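Aldolase (Klebsiella pneumoniae, PDB 6VOQ) belongs to the class II aldolase and adducin family and holds a bound zinc ion. Local coordinates at residues E75-H79 against I92-H96; G26-L31 against T43-L49; L100-C105 against L157-P163. All coordinates share one frame; numbering follows the deposited sequence.

Contact 1: residues E75-H79 against I92-H96; sequences EVTFH and IVHLH. With ZN (zinc ion), chain B.
His94 meets Glu75, Phe78 and His79, and its side chain can be followed outward from the strand. His94 CB lies 3.7 Å from NE2 of His79. With CG anti to the backbone N (chi1 170°), the imidazole extends toward helix 76-83. One ring face then receives the edge of Phe78, whose CZ stands over the ring centre, 4.0 Å from His94 CD2. The pair is T-shaped, with ring planes 88° apart. His94 CD2 itself has Glu75 OE2 at the ring edge, in plane, at 3.4 Å. ND1 is hydrogen-bonded to the carbonyl of Pro163, which fixes the turn of the ring. At the tip, His94 NE2 binds the zinc ion at 2.2 Å.

The metal site has three histidines and one glutamate, and this contact supplies Glu75, His94 and His96; His161 completes it. Glu75 brings OE1 to the metal, and its carboxylate plane is turned 83° from the His94 ring. His96 NE2 binds zinc at 2.2 Å, and its ring stacks with Tyr121 of the second subunit.

Further back, Ile92 CG2 sits over one face of His79 in a CH-pi contact, 3.7 Å from the ring centroid, and His79 ND1 is hydrogen-bonded to Ser32 OG.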
loop_
_atom_site.group_PDB
_atom_site.type_symbol
_atom_site.label_atom_id
_atom_site.label_comp_id
_atom_site.label_asym_id
_atom_site.label_seq_id
_atom_site.Cartn_x
_atom_site.Cartn_y
_atom_site.Cartn_z
ATOM N N GLU A 75 23.534 -10.366 9.725
ATOM C CA GLU A 75 23.776 -10.145 8.306
ATOM C C GLU A 75 24.808 -9.059 8.040
ATOM O O GLU A 75 25.203 -8.872 6.879
ATOM C CB GLU A 75 22.460 -9.811 7.606
ATOM C CG GLU A 75 21.420 -10.891 7.808
ATOM C CD GLU A 75 20.190 -10.694 6.967
ATOM O OE1 GLU A 75 20.083 -11.366 5.917
ATOM O OE2 GLU A 75 19.331 -9.873 7.355
ATOM N N VAL A 76 25.265 -8.358 9.082
ATOM C CA VAL A 76 26.337 -7.382 8.918
ATOM C C VAL A 76 27.615 -8.064 8.451
ATOM O O VAL A 76 28.479 -7.417 7.849
ATOM C CB VAL A 76 26.538 -6.599 10.236
ATOM C CG1 VAL A 76 27.734 -5.654 10.154
ATOM C CG2 VAL A 76 25.269 -5.820 10.571
ATOM N N THR A 77 27.731 -9.374 8.686
ATOM C CA THR A 77 28.845 -10.149 8.149
ATOM C C THR A 77 29.020 -9.920 6.650
ATOM O O THR A 77 30.137 -9.674 6.179
ATOM C CB THR A 77 28.639 -11.636 8.440
ATOM O OG1 THR A 77 28.612 -11.845 9.856
ATOM C CG2 THR A 77 29.788 -12.443 7.861
ATOM N N PHE A 78 27.935 -9.999 5.874
ATOM C CA PHE A 78 28.121 -9.802 4.441
ATOM C C PHE A 78 28.015 -8.340 4.027
ATOM O O PHE A 78 28.390 -8.006 2.903
ATOM C CB PHE A 78 27.163 -10.689 3.610
ATOM C CG PHE A 78 25.682 -10.400 3.776
ATOM C CD1 PHE A 78 25.113 -9.230 3.302
ATOM C CD2 PHE A 78 24.849 -11.356 4.317
ATOM C CE1 PHE A 78 23.759 -8.996 3.438
ATOM C CE2 PHE A 78 23.485 -11.135 4.447
ATOM C CZ PHE A 78 22.941 -9.959 4.010
ATOM N N HIS A 79 27.528 -7.459 4.902
ATOM C CA HIS A 79 27.760 -6.033 4.705
ATOM C C HIS A 79 29.253 -5.741 4.634
ATOM O O HIS A 79 29.723 -5.065 3.712
ATOM C CB HIS A 79 27.145 -5.237 5.849
ATOM C CG HIS A 79 25.668 -5.068 5.756
ATOM N ND1 HIS A 79 25.063 -3.829 5.768
ATOM C CD2 HIS A 79 24.669 -5.978 5.681
ATOM C CE1 HIS A 79 23.754 -3.984 5.693
ATOM N NE2 HIS A 79 23.490 -5.277 5.636
ATOM N N ILE A 92 25.127 0.624 3.126
ATOM C CA ILE A 92 24.490 -0.553 2.562
ATOM C C ILE A 92 23.091 -0.654 3.137
ATOM O O ILE A 92 22.902 -0.533 4.353
ATOM C CB ILE A 92 25.278 -1.843 2.854
ATOM C CG1 ILE A 92 26.592 -1.865 2.092
ATOM C CG2 ILE A 92 24.456 -3.064 2.477
ATOM C CD1 ILE A 92 27.342 -3.173 2.294
ATOM N N VAL A 93 22.118 -0.874 2.261
ATOM C CA VAL A 93 20.739 -1.127 2.643
ATOM C C VAL A 93 20.431 -2.558 2.243
ATOM O O VAL A 93 20.580 -2.931 1.075
ATOM C CB VAL A 93 19.778 -0.134 1.971
ATOM C CG1 VAL A 93 18.326 -0.632 2.029
ATOM C CG2 VAL A 93 19.907 1.222 2.627
ATOM N N HIS A 94 20.059 -3.375 3.215
ATOM C CA HIS A 94 19.601 -4.725 2.941
ATOM C C HIS A 94 18.155 -4.845 3.390
ATOM O O HIS A 94 17.837 -4.575 4.551
ATOM C CB HIS A 94 20.453 -5.769 3.644
ATOM C CG HIS A 94 19.866 -7.142 3.565
ATOM N ND1 HIS A 94 19.584 -7.759 2.364
ATOM C CD2 HIS A 94 19.474 -8.002 4.532
ATOM C CE1 HIS A 94 19.064 -8.950 2.596
ATOM N NE2 HIS A 94 18.985 -9.122 3.904
ATOM N N LEU A 95 17.288 -5.238 2.471
ATOM C CA LEU A 95 15.874 -5.403 2.756
ATOM C C LEU A 95 15.390 -6.699 2.134
ATOM O O LEU A 95 16.021 -7.251 1.233
ATOM C CB LEU A 95 15.042 -4.249 2.194
ATOM C CG LEU A 95 15.302 -2.858 2.728
ATOM C CD1 LEU A 95 14.584 -1.902 1.819
ATOM C CD2 LEU A 95 14.798 -2.749 4.154
ATOM N N HIS A 96 14.260 -7.187 2.631
ATOM C CA HIS A 96 13.495 -8.203 1.921
ATOM C C HIS A 96 12.325 -7.564 1.199
ATOM O O HIS A 96 11.187 -8.036 1.312
ATOM C CB HIS A 96 13.021 -9.296 2.874
ATOM C CG HIS A 96 14.126 -9.942 3.648
ATOM N ND1 HIS A 96 13.898 -10.922 4.591
ATOM C CD2 HIS A 96 15.464 -9.749 3.624
ATOM C CE1 HIS A 96 15.047 -11.299 5.120
ATOM N NE2 HIS A 96 16.014 -10.601 4.552
HETATM ZN ZN ZN B . 18.137 -10.861 4.895
#

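Contact 2: residues G26-L31 against T43-L49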
loop_
_atom_site.group_PDB
_atom_site.type_symbol
_atom_site.label_atom_id
_atom_site.label_comp_id
_atom_site.label_asym_id
_atom_site.label_seq_id
_atom_site.Cartn_x
_atom_site.Cartn_y
_atom_site.Cartn_z
ATOM N N GLY A 26 8.280 -6.564 9.857
ATOM C CA GLY A 26 8.686 -7.449 10.937
ATOM C C GLY A 26 10.128 -7.225 11.337
ATOM O O GLY A 26 10.580 -6.090 11.517
ATOM N N SER A 27 10.864 -8.323 11.475
ATOM C CA SER A 27 12.256 -8.307 11.899
ATOM C C SER A 27 13.240 -8.242 10.734
ATOM O O SER A 27 14.449 -8.335 10.963
ATOM C CB SER A 27 12.548 -9.545 12.752
ATOM O OG SER A 27 12.731 -10.698 11.939
ATOM N N ALA A 28 12.759 -8.086 9.501
ATOM C CA ALA A 28 13.610 -8.217 8.324
ATOM C C ALA A 28 14.302 -6.906 7.974
ATOM O O ALA A 28 13.717 -5.823 8.079
ATOM C CB ALA A 28 12.803 -8.697 7.120
ATOM N N GLY A 29 15.548 -7.018 7.547
ATOM C CA GLY A 29 16.275 -5.890 7.010
ATOM C C GLY A 29 17.320 -5.370 7.976
ATOM O O GLY A 29 17.228 -5.539 9.195
ATOM N N ASN A 30 18.341 -4.728 7.420
ATOM C CA ASN A 30 19.359 -4.085 8.233
ATOM C C ASN A 30 20.034 -2.993 7.413
ATOM O O ASN A 30 20.026 -3.023 6.181
ATOM C CB ASN A 30 20.378 -5.098 8.754
ATOM C CG ASN A 30 20.739 -6.136 7.727
ATOM O OD1 ASN A 30 21.566 -5.896 6.852
ATOM N ND2 ASN A 30 20.117 -7.305 7.826
ATOM N N LEU A 31 20.591 -2.018 8.119
ATOM C CA LEU A 31 21.269 -0.884 7.519
ATOM C C LEU A 31 22.676 -0.813 8.085
ATOM O O LEU A 31 22.908 -1.163 9.247
ATOM C CB LEU A 31 20.513 0.447 7.788
ATOM C CG LEU A 31 18.983 0.408 7.618
ATOM C CD1 LEU A 31 18.316 1.686 8.103
ATOM C CD2 LEU A 31 18.604 0.135 6.170
ATOM N N THR A 43 22.508 -1.548 12.194
ATOM C CA THR A 43 21.328 -1.817 12.993
ATOM C C THR A 43 21.529 -3.101 13.795
ATOM O O THR A 43 22.106 -4.067 13.292
ATOM C CB THR A 43 20.077 -1.928 12.109
ATOM O OG1 THR A 43 20.238 -2.983 11.163
ATOM C CG2 THR A 43 19.844 -0.644 11.347
ATOM N N PRO A 44 21.089 -3.139 15.045
ATOM C CA PRO A 44 21.433 -4.273 15.909
ATOM C C PRO A 44 20.629 -5.516 15.556
ATOM O O PRO A 44 19.687 -5.495 14.760
ATOM C CB PRO A 44 21.110 -3.757 17.314
ATOM C CG PRO A 44 20.076 -2.708 17.104
ATOM C CD PRO A 44 20.378 -2.072 15.775
ATOM N N THR A 45 21.041 -6.626 16.161
ATOM C CA THR A 45 20.388 -7.910 15.941
ATOM C C THR A 45 18.940 -7.884 16.431
ATOM O O THR A 45 18.578 -7.128 17.336
ATOM C CB THR A 45 21.169 -9.021 16.650
ATOM O OG1 THR A 45 20.601 -10.294 16.338
ATOM C CG2 THR A 45 21.152 -8.815 18.167
ATOM N N GLY A 46 18.106 -8.713 15.806
ATOM C CA GLY A 46 16.721 -8.861 16.214
ATOM C C GLY A 46 15.958 -7.555 16.289
ATOM O O GLY A 46 14.988 -7.428 17.044
ATOM N N ALA A 47 16.392 -6.576 15.506
ATOM C CA ALA A 47 15.826 -5.240 15.535
ATOM C C ALA A 47 14.715 -5.100 14.505
ATOM O O ALA A 47 14.619 -5.865 13.541
ATOM C CB ALA A 47 16.907 -4.190 15.278
ATOM N N CYS A 48 13.871 -4.100 14.732
ATOM C CA CYS A 48 12.798 -3.732 13.822
ATOM C C CYS A 48 13.081 -2.322 13.319
ATOM O O CYS A 48 13.218 -1.391 14.121
ATOM C CB CYS A 48 11.435 -3.816 14.522
ATOM S SG CYS A 48 10.054 -3.037 13.659
ATOM N N LEU A 49 13.194 -2.172 11.997
ATOM C CA LEU A 49 13.632 -0.905 11.422
ATOM C C LEU A 49 12.748 0.267 11.821
ATOM O O LEU A 49 13.206 1.413 11.779
ATOM C CB LEU A 49 13.683 -1.010 9.903
ATOM C CG LEU A 49 14.780 -1.948 9.407
ATOM C CD1 LEU A 49 14.917 -1.851 7.902
ATOM C CD2 LEU A 49 16.089 -1.614 10.096
HETATM O O HOH W 1 12.259 -4.514 10.337
HETATM O O HOH W 2 19.039 -5.200 11.929
#
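Leu31 and Thr43 make the main direct link in a buried contact between the loop leading into strand 30-34, with its first residues, and the loop after strand 40-42. Two hydrogen bonds join them. Thr43 N donates to Leu31 O at 3.0 Å, in the carbonyl plane. In return, Leu31 N donates to Thr43 OG1 at 3.2 Å, a hydroxyl in place of a backbone carbonyl. The chi1 of 60° sets this oxygen between the backbone N and the carbonyl carbon of Thr43. It also turns Thr43 CG2 onto Leu31 CB, 3.8 Å away.

Two waters bridge the segments. One donates to Gly26 O and Ala28 O and accepts from Leu49 N, 3.0 Å away. The other donates to Gly29 O and Pro44 O and is hydrogen-bonded to Thr43 OG1 at 2.6 Å. Leu49 CD2 lies 4.3 Å from Leu31 CG. Helix 4-20 packs on Leu31 and Thr43 through Met11.

Pro44 to Ala47 form a type II beta turn, with Gly46, of positive phi, at its third position. The bond from Thr43 N to Leu31 O extends by one step the antiparallel pairing of strands 30-34 and 40-42, neighbours in the mixed sheet of this aldolase fold.

Contact 3: residues L100-C105 against L157-P163; sequences LTALSC and LLANHGP. With ZN (zinc ion), chain B.
Ser104 points its side chain at the turn 159-161, and its hydroxyl and carbonyl oxygen accept from two successive amides, His161 N and Asn160 N. Ser104 OG lies 2.9 Å from His161 N, with an N-H...O angle of 163°. The same hydroxyl donates to Thr101 O in the preceding turn of the helix. Two bonds therefore fix its rotation. Asn160 N donates to Ser104 O at 2.8 Å, coming from above the carbonyl plane.

Leu157 comes from the strand with CG anti to its backbone N (chi1 -169°). Leu157 CD1 reaches Leu100 O at 3.3 Å and also lies against Ser104 CB. Leu157 CD2 meets Leu103 CD2 at 3.8 Å, and these two leucine side chains cross at about a right angle.

Residues 157-163 form the turn and adjoining strand ends of the hairpin of strands 155-158 and 162-167. Across from Leu158 the chain places two residues, His161 and Gly162, which is a classic beta bulge. From this bulge the His161 side chain points away from helix 98-104, and His161 NE2 binds the zinc ion at 2.1 Å.

On strand 162-167, Pro163 lays its ring obliquely across Leu100, whose CD1 is 3.6 Å from Pro163 CG. Thr101 OG1 lies near both Ser97 O and His161 O, with one proton for the two. Thr101 CG2 rests 3.3 Å from His161 O. The amide Asn160 ND2 is hydrogen-bonded to Arg196 O and Phe118 O, both of the second subunit.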
loop_
_atom_site.group_PDB
_atom_site.type_symbol
_atom_site.label_atom_id
_atom_site.label_comp_id
_atom_site.label_asym_id
_atom_site.label_seq_id
_atom_site.Cartn_x
_atom_site.Cartn_y
_atom_site.Cartn_z
ATOM N N LEU A 100 11.703 -7.182 -5.161
ATOM C CA LEU A 100 13.078 -7.626 -5.354
ATOM C C LEU A 100 13.289 -9.013 -4.768
ATOM O O LEU A 100 14.032 -9.815 -5.346
ATOM C CB LEU A 100 14.054 -6.620 -4.747
ATOM C CG LEU A 100 14.383 -5.407 -5.626
ATOM C CD1 LEU A 100 15.084 -4.323 -4.810
ATOM C CD2 LEU A 100 15.228 -5.804 -6.841
ATOM N N THR A 101 12.634 -9.319 -3.640
ATOM C CA THR A 101 12.682 -10.670 -3.092
ATOM C C THR A 101 11.987 -11.658 -4.022
ATOM O O THR A 101 12.475 -12.778 -4.225
ATOM C CB THR A 101 12.025 -10.711 -1.707
ATOM O OG1 THR A 101 12.735 -9.865 -0.795
ATOM C CG2 THR A 101 11.992 -12.141 -1.152
ATOM N N ALA A 102 10.828 -11.269 -4.564
ATOM C CA ALA A 102 10.130 -12.111 -5.530
ATOM C C ALA A 102 11.030 -12.426 -6.710
ATOM O O ALA A 102 11.230 -13.593 -7.063
ATOM C CB ALA A 102 8.855 -11.424 -6.011
ATOM N N LEU A 103 11.594 -11.384 -7.321
ATOM C CA LEU A 103 12.554 -11.578 -8.397
ATOM C C LEU A 103 13.670 -12.530 -7.989
ATOM O O LEU A 103 14.164 -13.298 -8.825
ATOM C CB LEU A 103 13.127 -10.228 -8.814
ATOM C CG LEU A 103 14.068 -10.212 -10.010
ATOM C CD1 LEU A 103 13.312 -10.533 -11.282
ATOM C CD2 LEU A 103 14.692 -8.859 -10.105
ATOM N N SER A 104 14.063 -12.514 -6.713
ATOM C CA SER A 104 15.182 -13.342 -6.269
ATOM C C SER A 104 14.814 -14.814 -6.160
ATOM O O SER A 104 15.717 -15.652 -6.092
ATOM C CB SER A 104 15.708 -12.849 -4.912
ATOM O OG SER A 104 15.093 -13.548 -3.838
ATOM N N CYS A 105 13.522 -15.146 -6.139
ATOM C CA CYS A 105 13.064 -16.530 -6.070
ATOM C C CYS A 105 12.770 -17.139 -7.431
ATOM O O CYS A 105 12.331 -18.290 -7.491
ATOM C CB CYS A 105 11.811 -16.641 -5.188
ATOM S SG CYS A 105 11.979 -15.913 -3.554
ATOM N N LEU A 157 21.604 -9.181 -5.817
ATOM C CA LEU A 157 20.377 -9.893 -5.489
ATOM C C LEU A 157 20.769 -11.256 -4.940
ATOM O O LEU A 157 21.324 -12.087 -5.669
ATOM C CB LEU A 157 19.463 -10.007 -6.701
ATOM C CG LEU A 157 18.035 -10.505 -6.472
ATOM C CD1 LEU A 157 17.306 -9.648 -5.463
ATOM C CD2 LEU A 157 17.269 -10.519 -7.778
ATOM N N LEU A 158 20.504 -11.464 -3.648
ATOM C CA LEU A 158 20.676 -12.768 -3.018
ATOM C C LEU A 158 19.470 -13.635 -3.353
ATOM O O LEU A 158 18.343 -13.311 -2.965
ATOM C CB LEU A 158 20.818 -12.627 -1.506
ATOM C CG LEU A 158 21.845 -11.649 -0.954
ATOM C CD1 LEU A 158 21.860 -11.780 0.557
ATOM C CD2 LEU A 158 23.221 -11.919 -1.514
ATOM N N ALA A 159 19.701 -14.712 -4.096
ATOM C CA ALA A 159 18.607 -15.568 -4.527
ATOM C C ALA A 159 17.832 -16.085 -3.321
ATOM O O ALA A 159 18.410 -16.350 -2.266
ATOM C CB ALA A 159 19.152 -16.729 -5.355
ATOM N N ASN A 160 16.511 -16.203 -3.479
ATOM C CA ASN A 160 15.623 -16.685 -2.416
ATOM C C ASN A 160 15.818 -15.901 -1.121
ATOM O O ASN A 160 15.818 -16.462 -0.025
ATOM C CB ASN A 160 15.821 -18.176 -2.152
ATOM C CG ASN A 160 15.616 -19.015 -3.374
ATOM O OD1 ASN A 160 16.573 -19.378 -4.065
ATOM N ND2 ASN A 160 14.365 -19.340 -3.656
ATOM N N HIS A 161 15.986 -14.591 -1.245
ATOM C CA HIS A 161 16.359 -13.809 -0.081
ATOM C C HIS A 161 15.957 -12.351 -0.236
ATOM O O HIS A 161 14.953 -11.922 0.340
ATOM C CB HIS A 161 17.857 -13.930 0.157
ATOM C CG HIS A 161 18.305 -13.364 1.466
ATOM N ND1 HIS A 161 19.518 -13.684 2.036
ATOM C CD2 HIS A 161 17.703 -12.505 2.320
ATOM C CE1 HIS A 161 19.645 -13.042 3.182
ATOM N NE2 HIS A 161 18.556 -12.320 3.377
ATOM N N GLY A 162 16.743 -11.580 -0.996
ATOM C CA GLY A 162 16.470 -10.176 -1.193
ATOM C C GLY A 162 17.678 -9.353 -1.617
ATOM O O GLY A 162 18.792 -9.873 -1.779
ATOM N N PRO A 163 17.471 -8.044 -1.797
ATOM C CA PRO A 163 18.534 -7.177 -2.311
ATOM C C PRO A 163 19.514 -6.699 -1.248
ATOM O O PRO A 163 19.193 -6.568 -0.064
ATOM C CB PRO A 163 17.753 -5.986 -2.872
ATOM C CG PRO A 163 16.583 -5.907 -1.995
ATOM C CD PRO A 163 16.188 -7.325 -1.733
HETATM ZN ZN ZN B . 18.137 -10.861 4.895
#

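From the N terminus, contact 2 comes first and closes the loop that holds the hairpin of strands 30-34 and 40-42. Contact 1 follows and closes the short connection from helix 76-83 to strand 91-94. Contact 3 opens just after it, and spans 51 residues from helix 98-104 to the hairpin of strands 155-158 and 162-167. The three are in series; none nests in or crosses another. Strand 91-94 is bordered by 30-34 on one side and 162-167 on the other, and His94 O meets Asn30 N across the first of these borders. Residues of contacts 1 and 3 hold one metal. Contacts 2 and 3 do not touch, with centres about 18 Å apart.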